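Pre-mRNA splicing helicase-like protein (Chaetomium thermophilum, PDB 4RVQ) probably serves the spliceosome as the Brr2 helicase, its noncanonical PWI-like domain, the part described here, being a likely platform for protein or RNA contacts. Local coordinates at residues 19-24 and 98-103; 23-28 and 40-45; 46-51 and 64-69; 89-94 and 120-125. One frame throughout, in Å; residues are numbered along the deposited sequence. Where two conformers were deposited one is given.

Interaction 1: residues 19-24 and 98-103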
# COMPACT_ATOMS: atom_id res chain seq x y z
N ILE A 19 2.59 -1.90 8.33
CA ILE A 19 2.98 -2.25 6.97
C ILE A 19 4.36 -2.88 6.95
O ILE A 19 5.36 -2.23 6.68
CB ILE A 19 2.82 -1.06 6.00
CG1 ILE A 19 1.35 -0.56 6.06
CG2 ILE A 19 3.18 -1.49 4.57
CD1 ILE A 19 1.01 0.54 5.12
N ASP A 20 4.40 -4.15 7.32
CA ASP A 20 5.59 -4.96 7.22
C ASP A 20 5.83 -5.32 5.76
O ASP A 20 5.06 -4.98 4.84
CB ASP A 20 5.45 -6.22 8.09
CG ASP A 20 4.27 -7.04 7.68
OD1 ASP A 20 3.16 -6.63 8.02
OD2 ASP A 20 4.46 -8.09 6.97
N ALA A 21 6.94 -6.03 5.50
CA ALA A 21 7.35 -6.41 4.16
C ALA A 21 6.31 -7.21 3.39
O ALA A 21 6.36 -7.20 2.15
CB ALA A 21 8.62 -7.24 4.26
N TYR A 22 5.39 -7.89 4.09
CA TYR A 22 4.40 -8.75 3.47
C TYR A 22 2.97 -8.25 3.68
O TYR A 22 2.04 -8.97 3.35
CB TYR A 22 4.54 -10.18 4.00
CG TYR A 22 5.87 -10.80 3.70
CD1 TYR A 22 6.08 -11.46 2.51
CD2 TYR A 22 6.93 -10.73 4.59
CE1 TYR A 22 7.30 -12.06 2.22
CE2 TYR A 22 8.14 -11.32 4.35
CZ TYR A 22 8.34 -11.96 3.16
OH TYR A 22 9.53 -12.57 2.84
N TRP A 23 2.77 -7.04 4.21
CA TRP A 23 1.41 -6.58 4.50
C TRP A 23 0.55 -6.59 3.25
O TRP A 23 -0.58 -7.08 3.27
CB TRP A 23 1.50 -5.16 5.09
CG TRP A 23 0.14 -4.55 5.44
CD1 TRP A 23 -0.52 -4.66 6.64
CD2 TRP A 23 -0.73 -3.82 4.57
NE1 TRP A 23 -1.72 -4.00 6.58
CE2 TRP A 23 -1.89 -3.50 5.31
CE3 TRP A 23 -0.65 -3.39 3.25
CZ2 TRP A 23 -2.94 -2.75 4.78
CZ3 TRP A 23 -1.72 -2.65 2.72
CH2 TRP A 23 -2.83 -2.35 3.48
N LEU A 24 1.06 -6.04 2.15
CA LEU A 24 0.27 -5.96 0.93
C LEU A 24 -0.07 -7.35 0.43
O LEU A 24 -1.22 -7.65 0.05
CB LEU A 24 0.99 -5.14 -0.12
CG LEU A 24 0.30 -5.06 -1.48
CD1 LEU A 24 -1.11 -4.47 -1.37
CD2 LEU A 24 1.13 -4.30 -2.46
N LEU A 98 10.59 0.27 2.21
CA LEU A 98 11.43 0.49 3.39
C LEU A 98 11.54 -0.76 4.24
O LEU A 98 12.64 -1.11 4.73
CB LEU A 98 10.92 1.70 4.19
CG LEU A 98 11.75 2.12 5.40
CD1 LEU A 98 13.18 2.44 5.04
CD2 LEU A 98 11.09 3.31 6.07
N ALA A 99 10.43 -1.45 4.45
CA ALA A 99 10.45 -2.66 5.28
C ALA A 99 11.37 -3.72 4.70
O ALA A 99 11.86 -4.58 5.44
CB ALA A 99 9.05 -3.23 5.45
N ARG A 100 11.53 -3.72 3.39
CA ARG A 100 12.36 -4.68 2.68
C ARG A 100 13.83 -4.26 2.58
O ARG A 100 14.63 -5.09 2.10
CB ARG A 100 11.74 -4.96 1.30
CG ARG A 100 10.50 -5.78 1.44
CD ARG A 100 9.63 -5.86 0.19
NE ARG A 100 8.68 -6.99 0.32
CZ ARG A 100 9.06 -8.24 0.12
NH1 ARG A 100 10.22 -8.52 -0.45
NH2 ARG A 100 8.28 -9.23 0.47
N ALA A 101 14.21 -3.08 3.04
CA ALA A 101 15.56 -2.57 2.96
C ALA A 101 16.30 -2.90 4.25
O ALA A 101 15.90 -2.53 5.34
CB ALA A 101 15.54 -1.09 2.70
N GLU A 102 17.39 -3.68 4.11
CA GLU A 102 18.17 -4.16 5.24
C GLU A 102 19.42 -3.34 5.54
O GLU A 102 19.85 -3.25 6.68
CB GLU A 102 18.62 -5.60 4.94
CG GLU A 102 17.52 -6.57 4.52
CD GLU A 102 16.74 -7.15 5.71
OE1 GLU A 102 17.04 -6.77 6.85
OE2 GLU A 102 15.82 -7.96 5.49
N SER A 103 20.06 -2.79 4.50
CA SER A 103 21.31 -2.10 4.69
C SER A 103 21.09 -0.65 5.13
O SER A 103 20.04 -0.04 4.85
CB SER A 103 22.16 -2.07 3.40
OG SER A 103 21.57 -1.27 2.38
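The backbone oxygen of A21 meets the guanidinium of R100 side-on, and two hydrogen bonds carry the polar contact. R100 NE lies 3.0 Å from A21 O and R100 NH2 lies 3.3 Å from the same oxygen. Both nitrogens come from one face of the carbonyl, NE tilted moderately from its plane and NH2 well above it, while the oxygen sits in the plane of the guanidinium. Neither bond is straight, the N-H to oxygen angles being 139° and 137°. An arginine chain extended from CG to NE carries the group across to the turn. The presented carbonyl belongs to a type I turn from D20 to W23, braced by an Asx turn in which Y22 N donates to D20 OD2.

A cation-pi contact adds to this grip. R100 CZ stands 5.0 Å from the centroid of the Y22 ring, and NH2 hangs over one face toward the rim, with guanidinium and ring planes 75° apart.

Apolar contact is small. The alanine methyls A21 CB and A99 CB lie 4.2 Å apart, A99 CB also packs on the backbone at A21 N, and A21 CB lies 3.7 Å from R100 CG.

D20 also forms a salt bridge with R26, so the turn is tied to helix 23-29, which it leads into. The opposing residues end helix 89-99 and begin the link to helix 104-116, whose side chains receive L98 and A101.

Interaction 2: residues 23-28 and 40-45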
# COMPACT_ATOMS: atom_id res chain seq x y z
N TRP A 23 2.77 -7.04 4.21
CA TRP A 23 1.41 -6.58 4.50
C TRP A 23 0.55 -6.59 3.25
O TRP A 23 -0.58 -7.08 3.27
CB TRP A 23 1.50 -5.16 5.09
CG TRP A 23 0.14 -4.55 5.44
CD1 TRP A 23 -0.52 -4.66 6.64
CD2 TRP A 23 -0.73 -3.82 4.57
NE1 TRP A 23 -1.72 -4.00 6.58
CE2 TRP A 23 -1.89 -3.50 5.31
CE3 TRP A 23 -0.65 -3.39 3.25
CZ2 TRP A 23 -2.94 -2.75 4.78
CZ3 TRP A 23 -1.72 -2.65 2.72
CH2 TRP A 23 -2.83 -2.35 3.48
N LEU A 24 1.06 -6.04 2.15
CA LEU A 24 0.27 -5.96 0.93
C LEU A 24 -0.07 -7.35 0.43
O LEU A 24 -1.22 -7.65 0.05
CB LEU A 24 0.99 -5.14 -0.12
CG LEU A 24 0.30 -5.06 -1.48
CD1 LEU A 24 -1.11 -4.47 -1.37
CD2 LEU A 24 1.13 -4.30 -2.46
N GLN A 25 0.94 -8.23 0.37
CA GLN A 25 0.74 -9.59 -0.08
C GLN A 25 -0.32 -10.29 0.75
O GLN A 25 -1.14 -11.06 0.23
CB GLN A 25 2.07 -10.33 -0.08
CG GLN A 25 1.94 -11.69 -0.72
CD GLN A 25 3.26 -12.40 -0.94
OE1 GLN A 25 4.31 -11.77 -0.97
NE2 GLN A 25 3.19 -13.69 -1.13
N ARG A 26 -0.33 -10.06 2.07
CA ARG A 26 -1.36 -10.66 2.93
C ARG A 26 -2.72 -10.12 2.64
O ARG A 26 -3.69 -10.88 2.66
CB ARG A 26 -1.12 -10.48 4.42
CG ARG A 26 -0.02 -11.28 4.96
CD ARG A 26 -0.05 -11.32 6.50
NE ARG A 26 -0.04 -9.99 7.12
CZ ARG A 26 1.03 -9.22 7.24
NH1 ARG A 26 2.23 -9.62 6.83
NH2 ARG A 26 0.92 -8.02 7.79
N GLN A 27 -2.84 -8.83 2.34
CA GLN A 27 -4.18 -8.33 2.01
C GLN A 27 -4.67 -8.97 0.73
O GLN A 27 -5.83 -9.35 0.62
CB GLN A 27 -4.20 -6.82 1.85
CG GLN A 27 -3.54 -6.02 2.92
CD GLN A 27 -3.86 -6.55 4.31
OE1 GLN A 27 -5.03 -6.57 4.71
NE2 GLN A 27 -2.83 -6.97 5.06
N ILE A 28 -3.80 -9.07 -0.27
CA ILE A 28 -4.16 -9.66 -1.55
C ILE A 28 -4.42 -11.16 -1.39
O ILE A 28 -5.36 -11.70 -1.99
CB ILE A 28 -3.03 -9.40 -2.54
CG1 ILE A 28 -2.98 -7.90 -2.86
CG2 ILE A 28 -3.20 -10.28 -3.79
CD1 ILE A 28 -1.82 -7.50 -3.79
N ASP A 40 2.38 -12.35 -7.82
CA ASP A 40 2.28 -11.56 -9.04
C ASP A 40 1.48 -10.29 -8.80
O ASP A 40 1.87 -9.21 -9.24
CB ASP A 40 1.55 -12.34 -10.13
CG ASP A 40 2.39 -13.37 -10.87
OD1 ASP A 40 3.61 -13.46 -10.65
OD2 ASP A 40 1.77 -14.11 -11.66
N LYS A 41 0.33 -10.43 -8.14
CA LYS A 41 -0.55 -9.29 -7.95
C LYS A 41 0.08 -8.26 -7.00
O LYS A 41 -0.19 -7.07 -7.14
CB LYS A 41 -1.93 -9.74 -7.50
CG LYS A 41 -2.68 -10.53 -8.59
CD LYS A 41 -4.17 -10.70 -8.38
CE LYS A 41 -4.86 -11.49 -9.45
NZ LYS A 41 -4.86 -10.82 -10.79
N THR A 42 0.89 -8.70 -6.05
CA THR A 42 1.60 -7.79 -5.16
C THR A 42 2.58 -6.94 -5.97
O THR A 42 2.62 -5.72 -5.83
CB THR A 42 2.31 -8.56 -4.04
OG1 THR A 42 1.36 -9.32 -3.29
CG2 THR A 42 3.06 -7.67 -3.11
N THR A 43 3.39 -7.60 -6.78
CA THR A 43 4.33 -6.89 -7.63
C THR A 43 3.63 -5.87 -8.54
O THR A 43 4.05 -4.71 -8.63
CB THR A 43 5.14 -7.90 -8.48
OG1 THR A 43 5.83 -8.77 -7.59
CG2 THR A 43 6.13 -7.20 -9.38
N SER A 44 2.56 -6.33 -9.16
CA SER A 44 1.82 -5.44 -10.06
C SER A 44 1.16 -4.28 -9.31
O SER A 44 1.19 -3.13 -9.76
CB SER A 44 0.76 -6.20 -10.81
OG SER A 44 1.36 -7.16 -11.66
N ALA A 45 0.58 -4.57 -8.16
CA ALA A 45 -0.08 -3.52 -7.40
C ALA A 45 0.91 -2.46 -6.96
O ALA A 45 0.60 -1.26 -7.01
CB ALA A 45 -0.81 -4.12 -6.19
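T42 meets three residues of segment 23-28, and its two branches divide the work. From CB, the hydroxyl branch extends toward Q25, where OG1 lies 3.3 Å from Q25 CA and 3.4 Å from Q25 CB. The methyl branch, set opposite the backbone N by a chi1 of -59°, turns to L24 instead: T42 CG2 rests 3.9 Å from L24 CD2, the leucine and threonine side chains lying alongside one another and pointing opposite ways. I28 closes over the threonine's base, with I28 CD1 3.7 Å from T42 CA, while I28 CG2 touches K41 CB at 4.0 Å. A45 completes the apolar surface, its CB 4.2 Å from L24 CD2.

The short helix segments cross steeply, their directions 122° apart, and their axes approach to 9.2 Å in this helical PWI-like fold. An alanine in place of T42 would remove OG1 and CG2 and would probably leave L24 CD2 and the Q25 methylene carbons without their packing partners.

No hydrogen bond crosses the segments; T42 OG1 bonds to Q38 O of its own helix. Just outside, Q25 NE2 donates to Q38 OE1, a polar link beside a contact that is otherwise shape and van der Waals packing.

Interaction 3: residues 46-51 and 64-69. With EDO (1,2-ethanediol), chain H.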
# COMPACT_ATOMS: atom_id res chain seq x y z
N LEU A 46 2.11 -2.84 -6.52
CA LEU A 46 3.07 -1.83 -6.13
C LEU A 46 3.44 -0.96 -7.31
O LEU A 46 3.58 0.27 -7.17
CB LEU A 46 4.34 -2.51 -5.56
CG LEU A 46 4.11 -3.14 -4.19
CD1 LEU A 46 5.25 -4.09 -3.86
CD2 LEU A 46 3.95 -2.08 -3.10
N LYS A 47 3.66 -1.56 -8.49
CA LYS A 47 3.97 -0.77 -9.66
C LYS A 47 2.85 0.19 -10.00
O LYS A 47 3.08 1.38 -10.25
CB LYS A 47 4.27 -1.67 -10.85
CG LYS A 47 4.79 -0.92 -12.06
CD LYS A 47 6.02 -0.04 -11.71
CE LYS A 47 6.54 0.76 -12.90
NZ LYS A 47 7.71 1.61 -12.53
N ILE A 48 1.62 -0.33 -10.02
CA ILE A 48 0.47 0.52 -10.31
C ILE A 48 0.33 1.68 -9.31
O ILE A 48 0.18 2.83 -9.69
CB ILE A 48 -0.81 -0.31 -10.37
CG1 ILE A 48 -0.77 -1.27 -11.56
CG2 ILE A 48 -2.02 0.59 -10.47
CD1 ILE A 48 -1.78 -2.39 -11.46
N LEU A 49 0.41 1.36 -8.02
CA LEU A 49 0.20 2.37 -6.98
C LEU A 49 1.25 3.44 -7.00
O LEU A 49 1.00 4.56 -6.54
CB LEU A 49 0.20 1.71 -5.61
CG LEU A 49 -1.04 0.87 -5.27
CD1 LEU A 49 -0.79 -0.04 -4.08
CD2 LEU A 49 -2.26 1.81 -5.01
N SER A 50 2.45 3.10 -7.46
CA SER A 50 3.53 4.07 -7.43
C SER A 50 3.29 5.17 -8.46
O SER A 50 3.93 6.21 -8.39
CB SER A 50 4.85 3.40 -7.72
OG SER A 50 4.91 3.09 -9.08
N GLY A 51 2.37 4.94 -9.39
CA GLY A 51 2.10 5.93 -10.41
C GLY A 51 3.25 6.15 -11.36
O GLY A 51 3.23 7.08 -12.16
N ARG A 64 -6.97 8.30 -12.11
CA ARG A 64 -7.96 7.53 -12.85
C ARG A 64 -7.30 6.28 -13.45
O ARG A 64 -7.92 5.21 -13.52
CB ARG A 64 -8.56 8.45 -13.93
CG ARG A 64 -9.78 7.95 -14.63
CD ARG A 64 -10.53 9.14 -15.23
NE ARG A 64 -9.68 9.97 -16.09
CZ ARG A 64 -9.39 11.26 -15.88
NH1 ARG A 64 -9.86 11.92 -14.83
NH2 ARG A 64 -8.61 11.90 -16.75
N ASP A 65 -6.06 6.42 -13.91
CA ASP A 65 -5.34 5.31 -14.51
C ASP A 65 -4.93 4.29 -13.45
O ASP A 65 -5.03 3.08 -13.70
CB ASP A 65 -4.11 5.82 -15.27
CG ASP A 65 -4.47 6.61 -16.55
OD1 ASP A 65 -5.57 6.43 -17.11
OD2 ASP A 65 -3.62 7.43 -16.99
N ILE A 66 -4.47 4.76 -12.29
CA ILE A 66 -4.13 3.89 -11.19
C ILE A 66 -5.38 3.07 -10.83
O ILE A 66 -5.33 1.85 -10.67
CB ILE A 66 -3.61 4.71 -9.99
CG1 ILE A 66 -2.23 5.31 -10.33
CG2 ILE A 66 -3.58 3.86 -8.74
CD1 ILE A 66 -1.69 6.27 -9.28
N GLU A 67 -6.52 3.75 -10.66
CA GLU A 67 -7.73 3.04 -10.33
C GLU A 67 -8.12 2.01 -11.38
O GLU A 67 -8.48 0.88 -11.06
CB GLU A 67 -8.90 4.00 -10.09
CG GLU A 67 -10.08 3.27 -9.51
CD GLU A 67 -11.38 4.01 -9.64
OE1 GLU A 67 -12.15 4.04 -8.65
OE2 GLU A 67 -11.65 4.55 -10.74
N ASN A 68 -8.11 2.42 -12.65
CA ASN A 68 -8.48 1.49 -13.71
C ASN A 68 -7.61 0.24 -13.69
O ASN A 68 -8.13 -0.88 -13.76
CB ASN A 68 -8.41 2.17 -15.06
CG ASN A 68 -9.66 3.00 -15.37
OD1 ASN A 68 -10.70 2.91 -14.69
ND2 ASN A 68 -9.54 3.83 -16.39
N ASP A 69 -6.31 0.42 -13.57
CA ASP A 69 -5.41 -0.70 -13.61
C ASP A 69 -5.58 -1.59 -12.39
O ASP A 69 -5.55 -2.81 -12.49
CB ASP A 69 -3.97 -0.23 -13.75
CG ASP A 69 -3.67 0.37 -15.12
OD1 ASP A 69 -4.51 0.28 -16.02
OD2 ASP A 69 -2.57 0.95 -15.26
C1 EDO H . -6.47 12.67 -12.12
O1 EDO H . -7.05 11.39 -12.48
C2 EDO H . -5.13 12.56 -11.38
O2 EDO H . -4.57 13.86 -11.12
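An antiparallel helix pair joined by a partly unmodelled connection forms this contact, in which I48 of helix 35-50 packs against I66 and D69 of helix 63-73. I66 CG1 lies 3.5 Å from I48 O. In return, I48 CG2 lies 3.5 Å from I66 O, so that each isoleucine sets a branch against the other's backbone oxygen. Their CG2 methyls also touch, at 4.0 Å. Farther along I48, CD1 reaches D69 CB at 3.8 Å, so the aspartate contributes its methylene to the packing.

The arrangement is a helical hairpin: the two segment axes run at 161° to each other and come within 9.1 Å, and helices 35-50 and 63-73 follow each other in the chain. Where helix 35-50 ends, G51 takes a positive phi of 67°. I66 holds CG1 opposite its carbonyl carbon, chi1 -69°, and the chain then extends, so that CD1 reaches the helix end, 4.0 Å from G51 CA. Backbone hydrogen bonds between G51 and E60 and K61 tie that end to the returning chain.

L49 faces largely elsewhere, toward R89, V92 and V93 of helix 89-99, and gives I66 a looser contact from CD2. Near the start of helix 63-73, R64 N donates a 3.1 Å hydrogen bond to O1 of a 1,2-ethanediol, probably from the crystallisation liquor.

Interaction 4: residues 89-94 and 120-125. With EDO (1,2-ethanediol), chain G; SO4 (sulfate ion), chain B.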
# COMPACT_ATOMS: atom_id res chain seq x y z
N ARG A 89 -1.87 4.91 -1.00
CA ARG A 89 -0.86 4.55 -1.98
C ARG A 89 0.54 4.93 -1.53
O ARG A 89 1.47 4.14 -1.73
CB ARG A 89 -1.22 5.12 -3.34
CG ARG A 89 -1.40 6.61 -3.38
CD ARG A 89 -2.18 7.03 -4.64
NE ARG A 89 -2.43 8.47 -4.73
CZ ARG A 89 -3.41 9.12 -4.10
NH1 ARG A 89 -4.26 8.50 -3.32
NH2 ARG A 89 -3.52 10.42 -4.26
N ASP A 90 0.75 6.10 -0.94
CA ASP A 90 2.08 6.49 -0.51
C ASP A 90 2.61 5.56 0.60
O ASP A 90 3.74 5.07 0.53
CB ASP A 90 2.11 7.92 -0.01
CG ASP A 90 1.92 8.92 -1.10
OD1 ASP A 90 2.46 8.75 -2.22
OD2 ASP A 90 1.26 9.95 -0.84
N LYS A 91 1.78 5.30 1.60
CA LYS A 91 2.18 4.40 2.66
C LYS A 91 2.50 3.02 2.12
O LYS A 91 3.52 2.41 2.51
CB LYS A 91 1.08 4.25 3.69
CG LYS A 91 1.06 5.25 4.81
CD LYS A 91 -0.03 4.99 5.81
CE LYS A 91 0.19 5.77 7.08
NZ LYS A 91 -0.96 5.72 8.00
N VAL A 92 1.61 2.47 1.30
CA VAL A 92 1.81 1.10 0.85
C VAL A 92 3.10 0.99 0.03
O VAL A 92 3.91 0.08 0.25
CB VAL A 92 0.60 0.62 0.04
CG1 VAL A 92 0.85 -0.78 -0.56
CG2 VAL A 92 -0.62 0.54 0.94
N VAL A 93 3.32 1.88 -0.91
CA VAL A 93 4.47 1.78 -1.79
C VAL A 93 5.75 1.99 -0.98
O VAL A 93 6.71 1.19 -1.07
CB VAL A 93 4.36 2.83 -2.93
CG1 VAL A 93 5.65 2.94 -3.66
CG2 VAL A 93 3.22 2.47 -3.90
N TRP A 94 5.84 3.10 -0.25
CA TRP A 94 7.06 3.45 0.41
C TRP A 94 7.39 2.57 1.60
O TRP A 94 8.55 2.22 1.82
CB TRP A 94 7.07 4.93 0.79
CG TRP A 94 7.24 5.80 -0.42
CD1 TRP A 94 6.29 6.50 -1.09
CD2 TRP A 94 8.46 6.07 -1.09
NE1 TRP A 94 6.84 7.17 -2.12
CE2 TRP A 94 8.18 6.93 -2.16
CE3 TRP A 94 9.77 5.67 -0.88
CZ2 TRP A 94 9.16 7.38 -3.01
CZ3 TRP A 94 10.76 6.12 -1.73
CH2 TRP A 94 10.45 6.95 -2.80
N ARG A 120 7.42 13.16 5.25
CA ARG A 120 7.81 13.23 6.65
C ARG A 120 6.72 12.70 7.57
O ARG A 120 7.00 12.02 8.56
CB ARG A 120 8.21 14.66 7.06
CG ARG A 120 8.56 14.86 8.54
CD ARG A 120 9.72 14.05 9.01
NE ARG A 120 10.91 14.42 8.28
CZ ARG A 120 11.93 13.64 8.11
NH1 ARG A 120 11.94 12.41 8.64
NH2 ARG A 120 12.96 14.05 7.37
N TRP A 121 5.45 13.01 7.29
CA TRP A 121 4.37 12.57 8.15
C TRP A 121 4.34 11.05 8.33
O TRP A 121 4.01 10.56 9.39
CB TRP A 121 3.02 13.08 7.63
CG TRP A 121 2.45 12.44 6.43
CD1 TRP A 121 2.64 12.79 5.09
CD2 TRP A 121 1.55 11.32 6.41
NE1 TRP A 121 1.94 11.94 4.28
CE2 TRP A 121 1.24 11.04 5.06
CE3 TRP A 121 0.96 10.56 7.42
CZ2 TRP A 121 0.37 10.02 4.69
CZ3 TRP A 121 0.11 9.57 7.06
CH2 TRP A 121 -0.18 9.31 5.70
N ILE A 122 4.71 10.32 7.28
CA ILE A 122 4.73 8.86 7.35
C ILE A 122 5.90 8.38 8.21
O ILE A 122 5.72 7.48 9.04
CB ILE A 122 4.78 8.22 5.95
CG1 ILE A 122 3.55 8.65 5.14
CG2 ILE A 122 4.89 6.71 6.07
CD1 ILE A 122 3.51 8.05 3.74
N LEU A 123 7.05 8.98 8.04
CA LEU A 123 8.19 8.66 8.87
C LEU A 123 7.95 8.99 10.33
O LEU A 123 8.37 8.24 11.21
CB LEU A 123 9.45 9.34 8.35
CG LEU A 123 9.89 8.86 6.98
CD1 LEU A 123 11.03 9.73 6.46
CD2 LEU A 123 10.28 7.36 7.00
N ASP A 124 7.26 10.11 10.61
CA ASP A 124 6.91 10.44 11.98
C ASP A 124 6.00 9.39 12.56
O ASP A 124 6.13 8.99 13.73
CB ASP A 124 6.19 11.78 12.03
CG ASP A 124 7.11 12.97 11.89
OD1 ASP A 124 8.33 12.85 11.98
OD2 ASP A 124 6.58 14.09 11.72
N GLU A 125 5.05 8.90 11.78
CA GLU A 125 4.18 7.84 12.25
C GLU A 125 4.99 6.57 12.55
O GLU A 125 4.80 5.90 13.58
CB GLU A 125 3.15 7.54 11.16
CG GLU A 125 1.83 7.35 11.63
CD GLU A 125 0.77 7.04 10.63
OE1 GLU A 125 -0.11 7.90 10.45
OE2 GLU A 125 0.65 5.95 10.14
C1 EDO G . 4.30 7.74 -5.30
O1 EDO G . 5.66 8.04 -4.96
C2 EDO G . 3.82 6.62 -4.39
O2 EDO G . 2.39 6.66 -4.26
S SO4 B . -6.05 11.62 -1.73
O1 SO4 B . -5.03 12.00 -0.75
O2 SO4 B . -5.61 12.01 -3.09
O3 SO4 B . -6.18 10.18 -1.65
O4 SO4 B . -7.24 12.31 -1.37
O HOH W 1 0.93 11.47 1.48
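E125 OE2 is gripped by K91 NZ in a salt bridge of 2.7 Å and also accepts from the backbone N of A16. The ammonium approaches on the syn side of the carboxylate, 20° out of its plane, and NZ has a second partner in V14 O. Beyond CG the lysine chain is extended, which carries its charge across the gap between helices whose short segments cross at -65° with axes 10.8 Å apart.

The same chain supplies apolar contact on the way. K91 CG lies 3.9 Å from I122 CD1, and K91 CE comes 3.8 Å from W121 CZ3, the two side chains crossing at about a right angle. I122 CD1 also reaches D90 CB, at 4.0 Å, while I122 CG1 sits over the centre of one indole face. At the edge of that ring, a water accepts from W121 NE1 and donates to D90 OD2, linking the helices a second time.

At the start of the helix R89 NH1 and NH2 hold a sulfate, probably from the crystallisation liquor, by two nearly straight bonds to O3 and O2; NH1 also donates to I86 O.

A glutamine in place of E125 would probably leave the K91 ammonium without its opposite charge, with V14 O as a neutral partner. Charge pairing, aliphatic packing and a water bridge thus act together, and the acceptor V14 O and donor A16 N probably help to settle a pair whose lysine is buried.

Overall arrangement
The four contacts illustrate how a small all-helical domain shares its helices among interfaces. Interactions 1 and 2 both use helix 23-29, their centres 12 Å apart, and the D20-R26 salt bridge joins them. Helix 35-50 serves interactions 2 and 3, whose centres lie 13 Å apart; L24 CD2 packs 3.6 Å from L46 CG. Helix 89-99 links interactions 1 and 4 and receives L49 of interaction 3, with L49 CB 3.6 Å from V93 CG2. V92 also meets W23 and L24, although interactions 2 and 4 lie on opposite sides of the chain's centre, about 17 Å between their own centres.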